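Local coordinates for protein dicer Related Helicase (Caenorhabditis elegans, PDB 6M6Q) that probably hydrolyses ATP as an RNA-binding helicase of the RIG-I-like receptor family, this chain being its largely helical N-terminal domain, at residues I215-L228 and H263-K276. Sequence-based numbering, arbitrary orientation.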
ATOM      1  N   ILE B 215       0.628   2.468 -29.999  1.00 63.50           N
ATOM      2  CA  ILE B 215       1.103   1.236 -29.291  1.00 60.95           C
ATOM      3  C   ILE B 215       0.149   0.958 -28.119  1.00 57.67           C
ATOM      4  O   ILE B 215      -0.302  -0.190 -28.009  1.00 55.50           O
ATOM      5  CB  ILE B 215       2.587   1.353 -28.856  1.00 63.22           C
ATOM      6  CG1 ILE B 215       3.535   1.252 -30.057  1.00 58.80           C
ATOM      7  CG2 ILE B 215       2.947   0.315 -27.795  1.00 64.98           C
ATOM      8  CD1 ILE B 215       4.824   2.050 -29.906  1.00 64.90           C
ATOM      9  N   LEU B 216      -0.236   1.995 -27.354  1.00 54.17           N
ATOM     10  CA  LEU B 216      -1.120   1.842 -26.161  1.00 50.17           C
ATOM     11  C   LEU B 216      -2.467   1.278 -26.589  1.00 47.90           C
ATOM     12  O   LEU B 216      -2.894   0.311 -25.968  1.00 51.47           O
ATOM     13  CB  LEU B 216      -1.285   3.178 -25.439  1.00 50.37           C
ATOM     14  CG  LEU B 216      -0.081   3.612 -24.607  1.00 57.73           C
ATOM     15  CD1 LEU B 216      -0.308   4.986 -23.992  1.00 59.86           C
ATOM     16  CD2 LEU B 216       0.234   2.583 -23.531  1.00 56.93           C
ATOM     17  N   ALA B 217      -3.076   1.838 -27.644  1.00 53.77           N
ATOM     18  CA  ALA B 217      -4.406   1.435 -28.171  1.00 50.63           C
ATOM     19  C   ALA B 217      -4.387  -0.048 -28.552  1.00 51.34           C
ATOM     20  O   ALA B 217      -5.356  -0.766 -28.233  1.00 52.52           O
ATOM     21  CB  ALA B 217      -4.785   2.291 -29.349  1.00 51.83           C
ATOM     22  N   PHE B 218      -3.305  -0.507 -29.173  1.00 50.73           N
ATOM     23  CA  PHE B 218      -3.203  -1.884 -29.709  1.00 56.00           C
ATOM     24  C   PHE B 218      -3.017  -2.885 -28.557  1.00 59.07           C
ATOM     25  O   PHE B 218      -3.719  -3.930 -28.561  1.00 49.31           O
ATOM     26  CB  PHE B 218      -2.073  -1.999 -30.730  1.00 61.42           C
ATOM     27  CG  PHE B 218      -1.828  -3.415 -31.165  1.00 62.66           C
ATOM     28  CD1 PHE B 218      -2.718  -4.058 -32.016  1.00 71.37           C
ATOM     29  CD2 PHE B 218      -0.786  -4.144 -30.619  1.00 62.96           C
ATOM     30  CE1 PHE B 218      -2.551  -5.397 -32.335  1.00 77.40           C
ATOM     31  CE2 PHE B 218      -0.598  -5.472 -30.967  1.00 73.54           C
ATOM     32  CZ  PHE B 218      -1.482  -6.095 -31.825  1.00 75.95           C
ATOM     33  N   GLU B 219      -2.068  -2.608 -27.645  1.00 61.79           N
ATOM     34  CA  GLU B 219      -1.676  -3.534 -26.545  1.00 57.96           C
ATOM     35  C   GLU B 219      -2.809  -3.599 -25.520  1.00 54.43           C
ATOM     36  O   GLU B 219      -2.951  -4.665 -24.895  1.00 52.61           O
ATOM     37  CB  GLU B 219      -0.366  -3.117 -25.866  1.00 59.13           C
ATOM     38  CG  GLU B 219       0.828  -3.030 -26.801  1.00 62.05           C
ATOM     39  CD  GLU B 219       1.382  -4.350 -27.312  1.00 69.46           C
ATOM     40  OE1 GLU B 219       0.588  -5.198 -27.758  1.00 70.57           O
ATOM     41  OE2 GLU B 219       2.626  -4.501 -27.319  1.00 81.67           O
ATOM     42  N   VAL B 220      -3.647  -2.554 -25.425  1.00 49.41           N
ATOM     43  CA  VAL B 220      -4.814  -2.544 -24.495  1.00 51.78           C
ATOM     44  C   VAL B 220      -6.051  -3.223 -25.127  1.00 51.34           C
ATOM     45  O   VAL B 220      -6.678  -4.000 -24.415  1.00 52.71           O
ATOM     46  CB  VAL B 220      -5.117  -1.137 -23.983  1.00 54.96           C
ATOM     47  CG1 VAL B 220      -6.532  -1.043 -23.443  1.00 58.57           C
ATOM     48  CG2 VAL B 220      -4.101  -0.714 -22.919  1.00 59.65           C
ATOM     49  N   PHE B 221      -6.383  -2.977 -26.402  1.00 54.76           N
ATOM     50  CA  PHE B 221      -7.669  -3.440 -26.998  1.00 52.52           C
ATOM     51  C   PHE B 221      -7.470  -4.624 -27.962  1.00 54.97           C
ATOM     52  O   PHE B 221      -8.381  -5.427 -28.075  1.00 59.81           O
ATOM     53  CB  PHE B 221      -8.397  -2.295 -27.701  1.00 52.28           C
ATOM     54  CG  PHE B 221      -8.804  -1.164 -26.799  1.00 51.46           C
ATOM     55  CD1 PHE B 221      -9.918  -1.263 -25.982  1.00 50.36           C
ATOM     56  CD2 PHE B 221      -8.060   0.009 -26.761  1.00 58.32           C
ATOM     57  CE1 PHE B 221     -10.266  -0.217 -25.137  1.00 51.94           C
ATOM     58  CE2 PHE B 221      -8.418   1.059 -25.922  1.00 53.74           C
ATOM     59  CZ  PHE B 221      -9.513   0.941 -25.108  1.00 48.30           C
ATOM     60  N   ASN B 222      -6.380  -4.677 -28.723  1.00 62.74           N
ATOM     61  CA  ASN B 222      -6.316  -5.586 -29.899  1.00 62.27           C
ATOM     62  C   ASN B 222      -5.350  -6.747 -29.650  1.00 60.62           C
ATOM     63  O   ASN B 222      -5.435  -7.726 -30.412  1.00 62.95           O
ATOM     64  CB  ASN B 222      -6.036  -4.806 -31.182  1.00 67.97           C
ATOM     65  CG  ASN B 222      -7.200  -3.910 -31.548  1.00 67.37           C
ATOM     66  OD1 ASN B 222      -7.015  -2.741 -31.883  1.00 72.01           O
ATOM     67  ND2 ASN B 222      -8.408  -4.431 -31.401  1.00 66.16           N
ATOM     68  N   LYS B 223      -4.494  -6.685 -28.626  1.00 60.84           N
ATOM     69  CA  LYS B 223      -3.646  -7.853 -28.243  1.00 60.08           C
ATOM     70  C   LYS B 223      -4.499  -8.856 -27.462  1.00 52.75           C
ATOM     71  O   LYS B 223      -4.984  -8.500 -26.384  1.00 46.28           O
ATOM     72  CB  LYS B 223      -2.412  -7.440 -27.446  1.00 62.96           C
ATOM     73  CG  LYS B 223      -1.352  -8.519 -27.324  1.00 64.46           C
ATOM     74  CD  LYS B 223      -0.349  -8.490 -28.474  1.00 71.50           C
ATOM     75  CE  LYS B 223       0.483  -9.753 -28.566  1.00 73.83           C
ATOM     76  NZ  LYS B 223       1.792  -9.591 -27.890  1.00 74.97           N
ATOM     77  N   GLY B 224      -4.676 -10.056 -28.021  1.00 55.66           N
ATOM     78  CA  GLY B 224      -5.615 -11.089 -27.548  1.00 57.02           C
ATOM     79  C   GLY B 224      -5.279 -11.604 -26.154  1.00 63.50           C
ATOM     80  O   GLY B 224      -6.213 -11.949 -25.437  1.00 62.06           O
ATOM     81  N   ASN B 225      -3.994 -11.713 -25.793  1.00 66.70           N
ATOM     82  CA  ASN B 225      -3.584 -12.286 -24.477  1.00 60.84           C
ATOM     83  C   ASN B 225      -3.460 -11.162 -23.428  1.00 58.85           C
ATOM     84  O   ASN B 225      -3.073 -11.463 -22.304  1.00 51.28           O
ATOM     85  CB  ASN B 225      -2.341 -13.178 -24.584  1.00 60.80           C
ATOM     86  CG  ASN B 225      -1.161 -12.560 -25.311  1.00 60.11           C
ATOM     87  OD1 ASN B 225      -1.042 -11.336 -25.414  1.00 66.65           O
ATOM     88  ND2 ASN B 225      -0.257 -13.406 -25.785  1.00 53.74           N
ATOM     89  N   HIS B 226      -3.819  -9.925 -23.773  1.00 60.07           N
ATOM     90  CA  HIS B 226      -3.960  -8.792 -22.815  1.00 62.02           C
ATOM     91  C   HIS B 226      -5.442  -8.578 -22.491  1.00 64.09           C
ATOM     92  O   HIS B 226      -5.806  -7.452 -22.060  1.00 52.69           O
ATOM     93  CB  HIS B 226      -3.323  -7.533 -23.388  1.00 58.63           C
ATOM     94  CG  HIS B 226      -1.850  -7.629 -23.543  1.00 57.91           C
ATOM     95  ND1 HIS B 226      -1.100  -6.553 -23.955  1.00 54.23           N
ATOM     96  CD2 HIS B 226      -0.976  -8.623 -23.267  1.00 61.27           C
ATOM     97  CE1 HIS B 226       0.169  -6.889 -23.985  1.00 63.28           C
ATOM     98  NE2 HIS B 226       0.275  -8.155 -23.563  1.00 67.44           N
ATOM     99  N   GLN B 227      -6.265  -9.587 -22.778  1.00 65.62           N
ATOM    100  CA  GLN B 227      -7.736  -9.577 -22.592  1.00 61.13           C
ATOM    101  C   GLN B 227      -8.079 -10.683 -21.615  1.00 66.18           C
ATOM    102  O   GLN B 227      -7.418 -11.741 -21.673  1.00 62.25           O
ATOM    103  CB  GLN B 227      -8.482  -9.857 -23.898  1.00 59.32           C
ATOM    104  CG  GLN B 227      -7.952  -9.107 -25.099  1.00 58.10           C
ATOM    105  CD  GLN B 227      -8.267  -7.648 -24.997  1.00 59.21           C
ATOM    106  OE1 GLN B 227      -9.377  -7.266 -24.613  1.00 59.41           O
ATOM    107  NE2 GLN B 227      -7.274  -6.820 -25.293  1.00 52.77           N
ATOM    108  N   LEU B 228      -9.042 -10.442 -20.728  1.00 68.87           N
ATOM    109  CA  LEU B 228      -9.451 -11.429 -19.706  1.00 61.81           C
ATOM    110  C   LEU B 228     -10.443 -12.379 -20.357  1.00 65.56           C
ATOM    111  O   LEU B 228     -11.166 -11.941 -21.266  1.00 70.05           O
ATOM    112  CB  LEU B 228     -10.044 -10.712 -18.489  1.00 62.85           C
ATOM    113  CG  LEU B 228      -9.165  -9.618 -17.862  1.00 62.33           C
ATOM    114  CD1 LEU B 228      -9.920  -8.891 -16.752  1.00 54.12           C
ATOM    115  CD2 LEU B 228      -7.847 -10.193 -17.326  1.00 62.38           C
ATOM    116  N   HIS B 263      -7.588  -3.619 -15.136  1.00 58.02           N
ATOM    117  CA  HIS B 263      -6.667  -4.409 -15.982  1.00 57.36           C
ATOM    118  C   HIS B 263      -6.230  -3.562 -17.167  1.00 56.91           C
ATOM    119  O   HIS B 263      -5.027  -3.607 -17.516  1.00 64.17           O
ATOM    120  CB  HIS B 263      -7.286  -5.732 -16.442  1.00 58.15           C
ATOM    121  CG  HIS B 263      -6.378  -6.508 -17.338  1.00 62.97           C
ATOM    122  ND1 HIS B 263      -5.135  -6.961 -16.923  1.00 63.39           N
ATOM    123  CD2 HIS B 263      -6.519  -6.919 -18.617  1.00 66.06           C
ATOM    124  CE1 HIS B 263      -4.568  -7.629 -17.902  1.00 70.18           C
ATOM    125  NE2 HIS B 263      -5.390  -7.611 -18.953  1.00 69.94           N
ATOM    126  N   LYS B 264      -7.130  -2.744 -17.696  1.00 49.85           N
ATOM    127  CA  LYS B 264      -6.815  -1.854 -18.831  1.00 52.35           C
ATOM    128  C   LYS B 264      -5.798  -0.796 -18.391  1.00 46.93           C
ATOM    129  O   LYS B 264      -4.885  -0.521 -19.178  1.00 52.49           O
ATOM    130  CB  LYS B 264      -8.085  -1.253 -19.423  1.00 53.72           C
ATOM    131  CG  LYS B 264      -8.756  -2.155 -20.445  1.00 57.62           C
ATOM    132  CD  LYS B 264      -9.899  -1.520 -21.183  1.00 59.26           C
ATOM    133  CE  LYS B 264     -10.486  -2.447 -22.217  1.00 56.81           C
ATOM    134  NZ  LYS B 264     -11.003  -3.683 -21.593  1.00 63.64           N
ATOM    135  N   THR B 265      -5.904  -0.295 -17.163  1.00 46.27           N
ATOM    136  CA  THR B 265      -4.982   0.730 -16.603  1.00 52.78           C
ATOM    137  C   THR B 265      -3.575   0.118 -16.497  1.00 58.07           C
ATOM    138  O   THR B 265      -2.613   0.759 -16.954  1.00 60.44           O
ATOM    139  CB  THR B 265      -5.453   1.259 -15.240  1.00 55.00           C
ATOM    140  OG1 THR B 265      -6.793   1.747 -15.331  1.00 55.14           O
ATOM    141  CG2 THR B 265      -4.567   2.371 -14.715  1.00 53.07           C
ATOM    142  N   LEU B 266      -3.468  -1.096 -15.958  1.00 58.19           N
ATOM    143  CA  LEU B 266      -2.167  -1.780 -15.757  1.00 57.93           C
ATOM    144  C   LEU B 266      -1.548  -2.120 -17.119  1.00 62.26           C
ATOM    145  O   LEU B 266      -0.294  -1.981 -17.254  1.00 57.07           O
ATOM    146  CB  LEU B 266      -2.372  -3.034 -14.899  1.00 53.38           C
ATOM    147  CG  LEU B 266      -2.855  -2.769 -13.473  1.00 47.76           C
ATOM    148  CD1 LEU B 266      -2.807  -4.036 -12.650  1.00 47.86           C
ATOM    149  CD2 LEU B 266      -2.047  -1.667 -12.806  1.00 43.69           C
ATOM    150  N   THR B 267      -2.382  -2.478 -18.101  1.00 56.82           N
ATOM    151  CA  THR B 267      -1.932  -2.909 -19.442  1.00 54.65           C
ATOM    152  C   THR B 267      -1.321  -1.718 -20.177  1.00 51.51           C
ATOM    153  O   THR B 267      -0.400  -1.955 -20.960  1.00 59.65           O
ATOM    154  CB  THR B 267      -3.068  -3.587 -20.207  1.00 61.76           C
ATOM    155  OG1 THR B 267      -3.461  -4.712 -19.423  1.00 63.51           O
ATOM    156  CG2 THR B 267      -2.674  -4.060 -21.585  1.00 63.76           C
ATOM    157  N   MET B 268      -1.721  -0.489 -19.839  1.00 50.96           N
ATOM    158  CA  MET B 268      -1.109   0.756 -20.397  1.00 57.21           C
ATOM    159  C   MET B 268       0.343   0.889 -19.915  1.00 57.62           C
ATOM    160  O   MET B 268       1.217   1.135 -20.758  1.00 59.79           O
ATOM    161  CB  MET B 268      -1.872   2.017 -19.993  1.00 56.62           C
ATOM    162  CG  MET B 268      -3.129   2.227 -20.759  1.00 61.87           C
ATOM    163  SD  MET B 268      -3.916   3.751 -20.245  1.00 81.01           S
ATOM    164  CE  MET B 268      -3.200   4.909 -21.398  1.00 78.57           C
ATOM    165  N   PHE B 269       0.596   0.747 -18.616  1.00 62.19           N
ATOM    166  CA  PHE B 269       1.957   0.821 -18.020  1.00 58.18           C
ATOM    167  C   PHE B 269       2.802  -0.358 -18.511  1.00 53.22           C
ATOM    168  O   PHE B 269       3.991  -0.159 -18.731  1.00 54.89           O
ATOM    169  CB  PHE B 269       1.876   0.870 -16.494  1.00 57.48           C
ATOM    170  CG  PHE B 269       1.446   2.212 -15.968  1.00 48.93           C
ATOM    171  CD1 PHE B 269       0.101   2.522 -15.845  1.00 50.64           C
ATOM    172  CD2 PHE B 269       2.384   3.190 -15.669  1.00 43.24           C
ATOM    173  CE1 PHE B 269      -0.301   3.767 -15.393  1.00 52.14           C
ATOM    174  CE2 PHE B 269       1.982   4.441 -15.233  1.00 47.71           C
ATOM    175  CZ  PHE B 269       0.640   4.725 -15.085  1.00 53.10           C
ATOM    176  N   LEU B 270       2.175  -1.519 -18.733  1.00 49.18           N
ATOM    177  CA  LEU B 270       2.827  -2.727 -19.298  1.00 47.27           C
ATOM    178  C   LEU B 270       3.326  -2.402 -20.701  1.00 50.54           C
ATOM    179  O   LEU B 270       4.467  -2.716 -20.991  1.00 54.01           O
ATOM    180  CB  LEU B 270       1.829  -3.893 -19.314  1.00 45.25           C
ATOM    181  CG  LEU B 270       2.391  -5.283 -19.617  1.00 46.03           C
ATOM    182  CD1 LEU B 270       3.133  -5.834 -18.428  1.00 55.80           C
ATOM    183  CD2 LEU B 270       1.294  -6.257 -20.002  1.00 44.00           C
ATOM    184  N   ALA B 271       2.503  -1.740 -21.508  1.00 55.22           N
ATOM    185  CA  ALA B 271       2.718  -1.520 -22.958  1.00 50.98           C
ATOM    186  C   ALA B 271       3.842  -0.504 -23.189  1.00 50.05           C
ATOM    187  O   ALA B 271       4.365  -0.490 -24.289  1.00 50.36           O
ATOM    188  CB  ALA B 271       1.436  -1.054 -23.596  1.00 53.12           C
ATOM    189  N   ILE B 272       4.166   0.328 -22.183  1.00 54.29           N
ATOM    190  CA  ILE B 272       5.141   1.476 -22.250  1.00 56.41           C
ATOM    191  C   ILE B 272       6.478   1.021 -22.854  1.00 59.50           C
ATOM    192  O   ILE B 272       7.117   1.837 -23.522  1.00 64.07           O
ATOM    193  CB  ILE B 272       5.337   2.077 -20.840  1.00 61.66           C
ATOM    194  CG1 ILE B 272       4.186   3.017 -20.492  1.00 64.26           C
ATOM    195  CG2 ILE B 272       6.701   2.755 -20.689  1.00 61.82           C
ATOM    196  CD1 ILE B 272       4.247   3.568 -19.090  1.00 68.33           C
ATOM    197  N   ILE B 273       6.889  -0.221 -22.598  1.00 65.27           N
ATOM    198  CA  ILE B 273       8.220  -0.767 -22.987  1.00 67.68           C
ATOM    199  C   ILE B 273       8.340  -0.784 -24.521  1.00 69.34           C
ATOM    200  O   ILE B 273       9.473  -0.782 -25.016  1.00 83.04           O
ATOM    201  CB  ILE B 273       8.453  -2.158 -22.347  1.00 72.97           C
ATOM    202  CG1 ILE B 273       9.946  -2.490 -22.263  1.00 75.60           C
ATOM    203  CG2 ILE B 273       7.664  -3.246 -23.070  1.00 76.57           C
ATOM    204  CD1 ILE B 273      10.731  -1.548 -21.370  1.00 73.16           C
ATOM    205  N   GLY B 274       7.220  -0.730 -25.244  1.00 71.46           N
ATOM    206  CA  GLY B 274       7.189  -0.836 -26.720  1.00 69.43           C
ATOM    207  C   GLY B 274       7.523   0.484 -27.397  1.00 61.41           C
ATOM    208  O   GLY B 274       7.903   0.460 -28.600  1.00 60.62           O
ATOM    209  N   PHE B 275       7.382   1.596 -26.673  1.00 53.62           N
ATOM    210  CA  PHE B 275       7.666   2.972 -27.171  1.00 61.79           C
ATOM    211  C   PHE B 275       9.104   3.050 -27.730  1.00 64.90           C
ATOM    212  O   PHE B 275      10.027   2.496 -27.126  1.00 73.84           O
ATOM    213  CB  PHE B 275       7.486   4.010 -26.059  1.00 58.91           C
ATOM    214  CG  PHE B 275       6.113   4.111 -25.439  1.00 58.02           C
ATOM    215  CD1 PHE B 275       5.021   3.404 -25.940  1.00 58.01           C
ATOM    216  CD2 PHE B 275       5.919   4.918 -24.326  1.00 56.76           C
ATOM    217  CE1 PHE B 275       3.777   3.510 -25.340  1.00 55.64           C
ATOM    218  CE2 PHE B 275       4.670   5.042 -23.742  1.00 54.24           C
ATOM    219  CZ  PHE B 275       3.602   4.339 -24.247  1.00 59.48           C
ATOM    220  N   LYS B 276       9.269   3.688 -28.887  1.00 77.93           N
ATOM    221  CA  LYS B 276      10.580   3.860 -29.571  1.00 82.24           C
ATOM    222  C   LYS B 276      11.099   5.245 -29.225  1.00 80.85           C
ATOM    223  O   LYS B 276      10.396   6.218 -29.567  1.00 76.46           O
ATOM    224  CB  LYS B 276      10.430   3.718 -31.091  1.00 87.68           C
ATOM    225  CG  LYS B 276      10.081   2.318 -31.597  1.00 90.14           C
ATOM    226  CD  LYS B 276       9.615   2.275 -33.048  1.00 91.41           C
ATOM    227  CE  LYS B 276       8.758   1.063 -33.373  1.00 97.99           C
ATOM    228  NZ  LYS B 276       7.402   1.169 -32.772  1.00106.98           N
TER
HETATM  229  O   HOH W   1       4.214  -2.702 -25.849  1.00 72.89           O
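The backbone of Leu216 lies nearest Met268 and that of Val220 nearest Thr267 where helix 215-221 packs on helix 263-271, the short axes 9.0 Å apart at closest and inclined at 130°, nearer perpendicular than antiparallel. The pair illustrates how an apolar helix interface can be extended at both ends by the chain that follows each helix. Leu216 reaches into the partner with both branches: CD2 rests 3.8 Å from Ala271 CB, while CD1 meets Met268 CE, the two side chains crossing at about a right angle. Its CG sits in the plane of the Phe275 ring, 3.8 Å from CZ, and Ile215 CG2 approaches the same ring edge. One turn on, Val220 spreads its methyls, CG2 against Met268 CG and CG1 against the aliphatic part of Lys264. That lysine runs on to the Phe221 side chain, its CE 3.7 Å from Phe221 CE1. Ala271 CB lies 3.6 Å from Glu219 CB; the glutamate chain, bent at its second torsion, carries OE2 to a water that donates to both this oxygen and Ala271 O. Beyond the helix, the chain folds back: His226 ND1 bonds Glu219 O (2.8 Å), with the acceptor in the imidazole plane, and the ring lies between Lys223 CG on one face and Leu270 CD2 on the other. His263, its CG anti to the backbone N (chi1 178°), reaches the returning loop, where NE2 gives His226 O a weak bond at 133°. Leu228 CD2 sits over one face of the His263 ring, 3.9 Å from its centroid, in a CH-pi contact. Around this pair, helix 33-42 touches His263 and Leu228, Tyr151 packs edge-to-face with His226, and helices 162-171 and 288-295 enclose Ile272, the latter also meeting Phe275 through Trp289 and Phe293.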